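Local structure of thermosome subunit (Methanococcoides burtonii, 3AQ1) at residues A[406-420]-A[427-439]. The protein probably acts as an ATP-dependent group II chaperonin that binds unfolded polypeptides and assists their folding, coupled to ATP hydrolysis. Numbering follows the deposited sequence.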
loop_
_atom_site.group_PDB
_atom_site.type_symbol
_atom_site.label_atom_id
_atom_site.label_comp_id
_atom_site.label_asym_id
_atom_site.label_seq_id
_atom_site.Cartn_x
_atom_site.Cartn_y
_atom_site.Cartn_z
ATOM N N ALA A 406 -27.991 -3.358 -5.131
ATOM C CA ALA A 406 -28.482 -4.132 -3.999
ATOM C C ALA A 406 -29.964 -4.472 -4.179
ATOM O O ALA A 406 -30.599 -5.036 -3.279
ATOM C CB ALA A 406 -28.260 -3.369 -2.696
ATOM N N GLY A 407 -30.507 -4.117 -5.345
ATOM C CA GLY A 407 -31.909 -4.336 -5.656
ATOM C C GLY A 407 -32.847 -3.662 -4.673
ATOM O O GLY A 407 -33.837 -4.250 -4.236
ATOM N N LEU A 408 -32.531 -2.422 -4.323
ATOM C CA LEU A 408 -33.326 -1.666 -3.363
ATOM C C LEU A 408 -34.017 -0.485 -4.039
ATOM O O LEU A 408 -33.707 -0.138 -5.184
ATOM C CB LEU A 408 -32.444 -1.172 -2.211
ATOM C CG LEU A 408 -31.852 -2.244 -1.297
ATOM C CD1 LEU A 408 -30.636 -1.732 -0.548
ATOM C CD2 LEU A 408 -32.898 -2.723 -0.324
ATOM N N ASP A 409 -34.960 0.119 -3.323
ATOM C CA ASP A 409 -35.628 1.330 -3.777
ATOM C C ASP A 409 -34.727 2.546 -3.560
ATOM O O ASP A 409 -34.485 2.963 -2.431
ATOM C CB ASP A 409 -36.948 1.519 -3.025
ATOM C CG ASP A 409 -37.756 2.701 -3.541
ATOM O OD1 ASP A 409 -37.413 3.246 -4.619
ATOM O OD2 ASP A 409 -38.744 3.073 -2.864
ATOM N N PRO A 410 -34.238 3.132 -4.648
ATOM C CA PRO A 410 -33.340 4.276 -4.493
ATOM C C PRO A 410 -34.040 5.442 -3.814
ATOM O O PRO A 410 -33.441 6.070 -2.949
ATOM C CB PRO A 410 -32.979 4.635 -5.933
ATOM C CG PRO A 410 -33.274 3.395 -6.720
ATOM C CD PRO A 410 -34.470 2.800 -6.056
ATOM N N ILE A 411 -35.286 5.716 -4.192
ATOM C CA ILE A 411 -36.031 6.835 -3.624
ATOM C C ILE A 411 -36.079 6.717 -2.106
ATOM O O ILE A 411 -35.835 7.680 -1.383
ATOM C CB ILE A 411 -37.462 6.894 -4.174
ATOM C CG1 ILE A 411 -37.443 6.979 -5.700
ATOM C CG2 ILE A 411 -38.206 8.085 -3.589
ATOM C CD1 ILE A 411 -36.475 8.025 -6.216
ATOM N N ASP A 412 -36.392 5.525 -1.627
ATOM C CA ASP A 412 -36.426 5.267 -0.199
ATOM C C ASP A 412 -35.097 5.599 0.464
ATOM O O ASP A 412 -35.066 6.276 1.495
ATOM C CB ASP A 412 -36.782 3.804 0.067
ATOM C CG ASP A 412 -38.266 3.595 0.251
ATOM O OD1 ASP A 412 -39.033 4.491 -0.153
ATOM O OD2 ASP A 412 -38.662 2.543 0.802
ATOM N N ILE A 413 -34.008 5.114 -0.127
ATOM C CA ILE A 413 -32.669 5.302 0.428
ATOM C C ILE A 413 -32.207 6.757 0.379
ATOM O O ILE A 413 -31.588 7.242 1.329
ATOM C CB ILE A 413 -31.619 4.449 -0.307
ATOM C CG1 ILE A 413 -31.979 2.958 -0.241
ATOM C CG2 ILE A 413 -30.230 4.730 0.251
ATOM C CD1 ILE A 413 -32.028 2.427 1.144
ATOM N N MET A 414 -32.503 7.442 -0.727
ATOM C CA MET A 414 -32.095 8.835 -0.910
ATOM C C MET A 414 -32.828 9.786 0.033
ATOM O O MET A 414 -32.241 10.731 0.570
ATOM C CB MET A 414 -32.266 9.287 -2.369
ATOM C CG MET A 414 -31.208 8.730 -3.329
ATOM S SD MET A 414 -29.512 8.832 -2.701
ATOM C CE MET A 414 -29.329 10.600 -2.458
ATOM N N VAL A 415 -34.117 9.542 0.225
ATOM C CA VAL A 415 -34.882 10.310 1.188
ATOM C C VAL A 415 -34.212 10.174 2.542
ATOM O O VAL A 415 -33.895 11.159 3.200
ATOM C CB VAL A 415 -36.336 9.811 1.243
ATOM C CG1 VAL A 415 -37.044 10.272 2.521
ATOM C CG2 VAL A 415 -37.079 10.252 -0.016
ATOM N N GLU A 416 -33.964 8.937 2.938
ATOM C CA GLU A 416 -33.394 8.667 4.242
ATOM C C GLU A 416 -31.963 9.213 4.364
ATOM O O GLU A 416 -31.582 9.703 5.428
ATOM C CB GLU A 416 -33.481 7.167 4.544
ATOM C CG GLU A 416 -32.827 6.734 5.839
ATOM C CD GLU A 416 -33.474 7.374 7.049
ATOM O OE1 GLU A 416 -34.509 8.054 6.866
ATOM O OE2 GLU A 416 -32.949 7.200 8.176
ATOM N N LEU A 417 -31.178 9.152 3.286
ATOM C CA LEU A 417 -29.824 9.718 3.328
ATOM C C LEU A 417 -29.846 11.240 3.437
ATOM O O LEU A 417 -29.083 11.827 4.208
ATOM C CB LEU A 417 -28.955 9.271 2.145
ATOM C CG LEU A 417 -28.524 7.802 2.194
ATOM C CD1 LEU A 417 -27.831 7.378 0.920
ATOM C CD2 LEU A 417 -27.663 7.502 3.414
ATOM N N ARG A 418 -30.729 11.879 2.679
ATOM C CA ARG A 418 -30.854 13.329 2.753
ATOM C C ARG A 418 -31.315 13.783 4.118
ATOM O O ARG A 418 -30.799 14.759 4.654
ATOM C CB ARG A 418 -31.781 13.865 1.668
ATOM C CG ARG A 418 -31.106 13.919 0.315
ATOM C CD ARG A 418 -31.841 14.822 -0.610
ATOM N NE ARG A 418 -31.199 14.893 -1.912
ATOM C CZ ARG A 418 -31.607 15.698 -2.884
ATOM N NH1 ARG A 418 -32.651 16.495 -2.680
ATOM N NH2 ARG A 418 -30.975 15.711 -4.050
ATOM N N SER A 419 -32.287 13.075 4.680
ATOM C CA SER A 419 -32.801 13.420 5.993
ATOM C C SER A 419 -31.653 13.373 6.993
ATOM O O SER A 419 -31.335 14.368 7.639
ATOM C CB SER A 419 -33.919 12.461 6.401
ATOM O OG SER A 419 -34.186 12.543 7.793
ATOM N N GLN A 420 -31.002 12.223 7.091
ATOM C CA GLN A 420 -29.925 12.070 8.051
ATOM C C GLN A 420 -28.759 13.041 7.840
ATOM O O GLN A 420 -28.221 13.584 8.800
ATOM C CB GLN A 420 -29.454 10.621 8.113
ATOM C CG GLN A 420 -30.361 9.785 8.972
ATOM C CD GLN A 420 -29.679 8.541 9.468
ATOM O OE1 GLN A 420 -30.144 7.425 9.222
ATOM N NE2 GLN A 420 -28.554 8.717 10.162
ATOM N N ASN A 427 -21.646 10.459 8.714
ATOM C CA ASN A 427 -21.276 9.075 8.433
ATOM C C ASN A 427 -22.434 8.217 7.952
ATOM O O ASN A 427 -22.298 6.998 7.834
ATOM C CB ASN A 427 -20.661 8.411 9.671
ATOM C CG ASN A 427 -19.524 9.212 10.269
ATOM O OD1 ASN A 427 -18.787 9.911 9.567
ATOM N ND2 ASN A 427 -19.370 9.105 11.582
ATOM N N ALA A 428 -23.576 8.840 7.690
ATOM C CA ALA A 428 -24.751 8.081 7.279
ATOM C C ALA A 428 -24.651 7.615 5.831
ATOM O O ALA A 428 -24.614 8.427 4.913
ATOM C CB ALA A 428 -25.993 8.895 7.482
ATOM N N GLY A 429 -24.608 6.303 5.634
ATOM C CA GLY A 429 -24.576 5.732 4.298
ATOM C C GLY A 429 -25.322 4.411 4.213
ATOM O O GLY A 429 -25.746 3.842 5.236
ATOM N N LEU A 430 -25.484 3.909 2.994
ATOM C CA LEU A 430 -26.224 2.670 2.789
ATOM C C LEU A 430 -25.377 1.450 3.131
ATOM O O LEU A 430 -24.288 1.277 2.604
ATOM C CB LEU A 430 -26.742 2.569 1.355
ATOM C CG LEU A 430 -27.450 1.251 1.000
ATOM C CD1 LEU A 430 -28.567 0.941 1.992
ATOM C CD2 LEU A 430 -27.984 1.257 -0.435
ATOM N N ASN A 431 -25.873 0.609 4.031
ATOM C CA ASN A 431 -25.247 -0.681 4.271
ATOM C C ASN A 431 -25.814 -1.673 3.277
ATOM O O ASN A 431 -26.901 -2.193 3.493
ATOM C CB ASN A 431 -25.539 -1.166 5.689
ATOM C CG ASN A 431 -24.979 -2.537 5.948
ATOM O OD1 ASN A 431 -24.920 -3.371 5.048
ATOM N ND2 ASN A 431 -24.556 -2.782 7.181
ATOM N N VAL A 432 -25.091 -1.941 2.194
ATOM C CA VAL A 432 -25.701 -2.623 1.052
ATOM C C VAL A 432 -26.344 -3.979 1.384
ATOM O O VAL A 432 -27.279 -4.419 0.703
ATOM C CB VAL A 432 -24.738 -2.735 -0.143
ATOM C CG1 VAL A 432 -25.127 -3.905 -1.041
ATOM C CG2 VAL A 432 -24.749 -1.438 -0.934
ATOM N N TYR A 433 -25.869 -4.617 2.449
ATOM C CA TYR A 433 -26.365 -5.935 2.824
ATOM C C TYR A 433 -27.660 -5.881 3.646
ATOM O O TYR A 433 -28.631 -6.578 3.340
ATOM C CB TYR A 433 -25.265 -6.726 3.536
ATOM C CG TYR A 433 -23.943 -6.649 2.801
ATOM C CD1 TYR A 433 -23.797 -7.204 1.532
ATOM C CD2 TYR A 433 -22.847 -6.007 3.364
ATOM C CE1 TYR A 433 -22.600 -7.126 0.853
ATOM C CE2 TYR A 433 -21.647 -5.925 2.694
ATOM C CZ TYR A 433 -21.527 -6.486 1.440
ATOM O OH TYR A 433 -20.328 -6.399 0.771
ATOM N N THR A 434 -27.687 -5.032 4.667
ATOM C CA THR A 434 -28.869 -4.912 5.517
ATOM C C THR A 434 -29.955 -3.989 4.942
ATOM O O THR A 434 -31.001 -3.787 5.562
ATOM C CB THR A 434 -28.491 -4.467 6.952
ATOM O OG1 THR A 434 -28.317 -3.048 7.004
ATOM C CG2 THR A 434 -27.207 -5.138 7.388
ATOM N N GLY A 435 -29.715 -3.431 3.760
ATOM C CA GLY A 435 -30.659 -2.509 3.152
ATOM C C GLY A 435 -30.948 -1.241 3.945
ATOM O O GLY A 435 -31.728 -0.396 3.498
ATOM N N GLU A 436 -30.318 -1.093 5.110
ATOM C CA GLU A 436 -30.533 0.074 5.975
ATOM C C GLU A 436 -29.499 1.191 5.798
ATOM O O GLU A 436 -28.430 0.994 5.225
ATOM C CB GLU A 436 -30.541 -0.340 7.447
ATOM C CG GLU A 436 -31.804 -1.014 7.927
ATOM C CD GLU A 436 -31.682 -1.460 9.379
ATOM O OE1 GLU A 436 -30.537 -1.542 9.893
ATOM O OE2 GLU A 436 -32.730 -1.726 10.007
ATOM N N VAL A 437 -29.837 2.369 6.309
ATOM C CA VAL A 437 -28.902 3.475 6.382
ATOM C C VAL A 437 -28.380 3.606 7.807
ATOM O O VAL A 437 -29.155 3.724 8.752
ATOM C CB VAL A 437 -29.554 4.785 5.982
ATOM C CG1 VAL A 437 -28.603 5.919 6.275
ATOM C CG2 VAL A 437 -29.927 4.760 4.520
ATOM N N VAL A 438 -27.061 3.583 7.960
ATOM C CA VAL A 438 -26.454 3.530 9.285
ATOM C C VAL A 438 -25.115 4.268 9.320
ATOM O O VAL A 438 -24.647 4.756 8.279
ATOM C CB VAL A 438 -26.260 2.065 9.736
ATOM C CG1 VAL A 438 -27.604 1.435 10.129
ATOM C CG2 VAL A 438 -25.585 1.247 8.642
ATOM N N ASP A 439 -24.512 4.356 10.513
ATOM C CA ASP A 439 -23.201 5.002 10.691
ATOM C C ASP A 439 -22.086 4.164 10.045
ATOM O O ASP A 439 -21.636 3.168 10.610
ATOM C CB ASP A 439 -22.907 5.237 12.180
ATOM C CG ASP A 439 -21.741 6.188 12.410
ATOM O OD1 ASP A 439 -20.679 5.990 11.788
ATOM O OD2 ASP A 439 -21.887 7.135 13.215
#
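Helix 410-420 lies against the hairpin formed by strands 428-430 and 437-439, nearly antiparallel to the first (168°, axes 8.3 Å apart at closest) and at 35° to the second. Val437 meets four helix side chains. Leu417 CD2 touches both of its methyls, coming nearer to CG1, at 3.4 Å. CG1, placed anti to the backbone N (chi1 172°), also touches the amide oxygen of Gln420; CG2 lies 3.7 Å from the CG methylene of Glu416, with Ile413 CG2 a little farther off. Leu417 CD2 extends past the valine to the first strand, packing on Gly429 CA and Ala428 O. Trimming Val437 to an alanine would probably deprive Leu417 CD2 of both methyl contacts and Gln420 OE1 of its CG1 neighbour, opening a gap between helix and hairpin, with only the beta carbon left against Glu416 CG. At the C-terminal end of the segment, Gln420 NE2 lies 3.7 Å from Ala428 CB but hydrogen-bonds to Asn425 in the intervening connection.

Toward the turn, Leu430 points into the contact from the first strand. Its CD1 meets Ile413 CD1 at 3.9 Å, the two side chains crossing at about a right angle, whereas its CD2 faces Leu408 CD1 tip to tip at 4.0 Å. Leu408 CD1 also packs on Gly435 CA (3.8 Å), and Ala406 CB touches Val432 CG1 (3.6 Å). Across the turn, Asn431 OD1 accepts from Tyr433 N in the carbonyl plane, an Asx turn, and from Thr434 N well above that plane. Reciprocal backbone bonds between Gly429 and Val438 join the strands, so the whole is a two-stranded antiparallel beta-hairpin packed through aliphatic side chains on the helix preceding it, probably within the equatorial domain, as in other group II chaperonins.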